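Local coordinates for protein BT_4661 (Bacteroides thetaiotaomicron, PDB 4AK1) that probably binds heparin and heparan sulphate at the cell surface as a SusE-like protein of a gut bacterium's heparin utilisation locus, at residues S574-D579 against Y673-K678. Numbering follows the deposited sequence.
Sequences STFRLD and YDVTGK
R577 and D674 pair backbone to backbone, antiparallel: R577 N gives its hydrogen to D674 O at 2.9 Å, and D674 N returns one to R577 O. The tight side is where Y673 meets two apolar neighbours. Its CB takes the ring of F576, with CZ 3.6 Å away, and also CD1 of L578. The F576 and Y673 rings run nearly parallel, planes at 26°, but offset until little of one faces the other. F576 gets there by turning CG anti to its backbone N (chi1 -165°), which brings its ring back toward the other strand although CB starts away from it; F647 then meets that ring edge-to-face. The Y673 hydroxyl is held farther off, by D540 O and S539 OG.

The other face is looser and partly open to solvent. Here R577 bends at chi2 (-67°) and lays its guanidinium over G677, whose CA sits over the centre of one face, 3.9 Å from CZ. NH1 is gripped twice within the guanidinium plane, by S574 O and F576 O, while a water taking a weak bond from NE links it to G677 O. With an alanine here, the carbonyls of S574 and F576 would probably lose their shared donor and G677 its flat cover.

Past D674 the backbone turns and comes back to T575: D674 OD2 accepts from T676 N at 2.8 Å, from T676 OG1 and from K678 N, and G677, at positive phi, donates its N-H to T575 O at 2.7 Å. The whole is the end of an antiparallel strand pair, 577-581 with 661-674 in a mixed sheet, where an Asx turn at D674 leads the chain out of the strand.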
ATOM      1  N   SER A 574     -42.821   6.267  43.649  1.00 17.69           N
ATOM      2  CA  SER A 574     -43.763   7.225  43.061  0.50 18.01           C
ATOM      3  C   SER A 574     -43.884   8.515  43.870  1.00 17.58           C
ATOM      4  O   SER A 574     -44.058   9.596  43.316  1.00 18.08           O
ATOM      5  CB  SER A 574     -45.148   6.575  42.939  0.50 18.64           C
ATOM      6  OG  SER A 574     -46.048   7.419  42.251  0.50 19.72           O
ATOM      7  N   THR A 575     -43.810   8.390  45.190  1.00 16.54           N
ATOM      8  CA  THR A 575     -44.006   9.561  46.059  1.00 16.42           C
ATOM      9  C   THR A 575     -42.694  10.084  46.679  1.00 15.79           C
ATOM     10  O   THR A 575     -42.704  11.005  47.528  1.00 16.21           O
ATOM     11  CB  THR A 575     -45.001   9.235  47.187  1.00 16.58           C
ATOM     12  OG1 THR A 575     -44.529   8.084  47.881  1.00 16.05           O
ATOM     13  CG2 THR A 575     -46.404   8.933  46.607  1.00 17.44           C
ATOM     14  N   PHE A 576     -41.576   9.490  46.266  1.00 14.56           N
ATOM     15  CA  PHE A 576     -40.261   9.891  46.752  1.00 13.95           C
ATOM     16  C   PHE A 576     -39.784  11.119  45.982  1.00 13.79           C
ATOM     17  O   PHE A 576     -39.953  11.193  44.771  1.00 13.59           O
ATOM     18  CB  PHE A 576     -39.262   8.742  46.584  1.00 13.44           C
ATOM     19  CG  PHE A 576     -37.974   8.912  47.371  1.00 13.39           C
ATOM     20  CD1 PHE A 576     -37.967   8.810  48.761  1.00 13.28           C
ATOM     21  CD2 PHE A 576     -36.771   9.124  46.715  1.00 13.12           C
ATOM     22  CE1 PHE A 576     -36.779   8.952  49.480  1.00 13.20           C
ATOM     23  CE2 PHE A 576     -35.572   9.247  47.422  1.00 12.96           C
ATOM     24  CZ  PHE A 576     -35.579   9.164  48.812  1.00 12.91           C
ATOM     25  N   ARG A 577     -39.207  12.089  46.695  1.00 13.67           N
ATOM     26  CA  ARG A 577     -38.595  13.249  46.059  1.00 13.94           C
ATOM     27  C   ARG A 577     -37.249  13.471  46.710  1.00 13.64           C
ATOM     28  O   ARG A 577     -37.115  13.274  47.925  1.00 13.22           O
ATOM     29  CB  ARG A 577     -39.462  14.505  46.202  1.00 14.77           C
ATOM     30  CG  ARG A 577     -40.866  14.386  45.599  1.00 15.64           C
ATOM     31  CD  ARG A 577     -40.842  14.256  44.075  1.00 16.01           C
ATOM     32  NE  ARG A 577     -42.201  14.254  43.486  1.00 16.98           N
ATOM     33  CZ  ARG A 577     -42.947  13.168  43.271  1.00 17.09           C
ATOM     34  NH1 ARG A 577     -42.490  11.961  43.588  1.00 16.85           N
ATOM     35  NH2 ARG A 577     -44.165  13.284  42.722  1.00 17.53           N
ATOM     36  N   LEU A 578     -36.268  13.900  45.912  1.00 13.28           N
ATOM     37  CA  LEU A 578     -34.874  13.953  46.358  1.00 13.01           C
ATOM     38  C   LEU A 578     -34.164  15.138  45.700  1.00 13.27           C
ATOM     39  O   LEU A 578     -34.274  15.317  44.476  1.00 13.18           O
ATOM     40  CB  LEU A 578     -34.177  12.632  45.971  1.00 12.64           C
ATOM     41  CG  LEU A 578     -32.791  12.343  46.556  1.00 12.26           C
ATOM     42  CD1 LEU A 578     -32.889  12.088  48.064  1.00 12.20           C
ATOM     43  CD2 LEU A 578     -32.120  11.158  45.847  1.00 11.90           C
ATOM     44  N   ASP A 579     -33.455  15.953  46.488  1.00 13.34           N
ATOM     45  CA  ASP A 579     -32.838  17.190  45.948  1.00 13.74           C
ATOM     46  C   ASP A 579     -31.648  17.600  46.797  1.00 13.42           C
ATOM     47  O   ASP A 579     -31.710  17.527  48.035  1.00 13.36           O
ATOM     48  CB  ASP A 579     -33.877  18.332  45.934  1.00 14.87           C
ATOM     49  CG  ASP A 579     -33.588  19.416  44.877  1.00 15.82           C
ATOM     50  OD1 ASP A 579     -33.102  19.105  43.758  1.00 16.01           O
ATOM     51  OD2 ASP A 579     -33.865  20.612  45.153  1.00 16.66           O
ATOM     52  N   TYR A 673     -34.733  14.462  51.361  1.00 12.61           N
ATOM     53  CA  TYR A 673     -35.828  13.732  50.724  1.00 12.75           C
ATOM     54  C   TYR A 673     -37.176  13.949  51.412  1.00 13.28           C
ATOM     55  O   TYR A 673     -37.238  14.397  52.559  1.00 13.33           O
ATOM     56  CB  TYR A 673     -35.514  12.240  50.592  1.00 12.17           C
ATOM     57  CG  TYR A 673     -35.351  11.512  51.903  1.00 12.12           C
ATOM     58  CD1 TYR A 673     -36.461  11.083  52.645  1.00 12.28           C
ATOM     59  CD2 TYR A 673     -34.086  11.281  52.422  1.00 11.94           C
ATOM     60  CE1 TYR A 673     -36.297  10.416  53.857  1.00 12.24           C
ATOM     61  CE2 TYR A 673     -33.909  10.617  53.625  1.00 12.01           C
ATOM     62  CZ  TYR A 673     -35.014  10.197  54.342  1.00 12.32           C
ATOM     63  OH  TYR A 673     -34.799   9.531  55.529  1.00 12.32           O
ATOM     64  N   ASP A 674     -38.233  13.629  50.672  1.00 13.76           N
ATOM     65  CA  ASP A 674     -39.613  13.704  51.131  1.00 14.81           C
ATOM     66  C   ASP A 674     -40.284  12.418  50.639  1.00 14.63           C
ATOM     67  O   ASP A 674     -40.051  11.993  49.497  1.00 14.20           O
ATOM     68  CB  ASP A 674     -40.302  14.941  50.517  1.00 15.75           C
ATOM     69  CG  ASP A 674     -41.718  15.173  51.043  1.00 17.08           C
ATOM     70  OD1 ASP A 674     -41.863  15.904  52.050  1.00 18.24           O
ATOM     71  OD2 ASP A 674     -42.700  14.675  50.434  1.00 17.38           O
ATOM     72  N   VAL A 675     -41.114  11.806  51.484  1.00 14.86           N
ATOM     73  CA  VAL A 675     -41.826  10.575  51.110  1.00 15.11           C
ATOM     74  C   VAL A 675     -43.312  10.792  50.787  1.00 15.69           C
ATOM     75  O   VAL A 675     -44.074   9.821  50.691  1.00 15.87           O
ATOM     76  CB  VAL A 675     -41.645   9.426  52.164  1.00 14.76           C
ATOM     77  CG1 VAL A 675     -40.170   9.071  52.320  1.00 14.57           C
ATOM     78  CG2 VAL A 675     -42.280   9.776  53.514  1.00 15.18           C
ATOM     79  N   THR A 676     -43.714  12.049  50.602  1.00 16.53           N
ATOM     80  CA  THR A 676     -45.114  12.384  50.319  1.00 17.53           C
ATOM     81  C   THR A 676     -45.277  13.255  49.071  1.00 17.85           C
ATOM     82  O   THR A 676     -46.228  14.030  48.970  1.00 18.20           O
ATOM     83  CB  THR A 676     -45.814  13.046  51.531  1.00 18.52           C
ATOM     84  OG1 THR A 676     -45.072  14.193  51.963  1.00 19.49           O
ATOM     85  CG2 THR A 676     -45.908  12.074  52.677  1.00 18.72           C
ATOM     86  N   GLY A 677     -44.340  13.131  48.132  1.00 17.36           N
ATOM     87  CA  GLY A 677     -44.481  13.755  46.820  1.00 17.86           C
ATOM     88  C   GLY A 677     -44.216  15.252  46.764  1.00 18.59           C
ATOM     89  O   GLY A 677     -44.575  15.903  45.778  1.00 19.10           O
ATOM     90  N   LYS A 678     -43.584  15.802  47.799  1.00 18.39           N
ATOM     91  CA  LYS A 678     -43.329  17.242  47.859  1.00 19.20           C
ATOM     92  C   LYS A 678     -41.845  17.619  47.727  1.00 18.03           C
ATOM     93  O   LYS A 678     -40.977  16.813  48.036  1.00 17.00           O
ATOM     94  CB  LYS A 678     -43.924  17.822  49.151  1.00 21.26           C
ATOM     95  CG  LYS A 678     -45.449  17.687  49.195  1.00 23.77           C
ATOM     96  CD  LYS A 678     -46.025  17.932  50.584  1.00 26.48           C
ATOM     97  CE  LYS A 678     -47.536  18.162  50.486  1.00 28.30           C
ATOM     98  NZ  LYS A 678     -48.296  17.879  51.744  1.00 30.23           N
TER
HETATM   99  O   HOH W   1     -42.987  17.561  43.823  1.00 33.25           O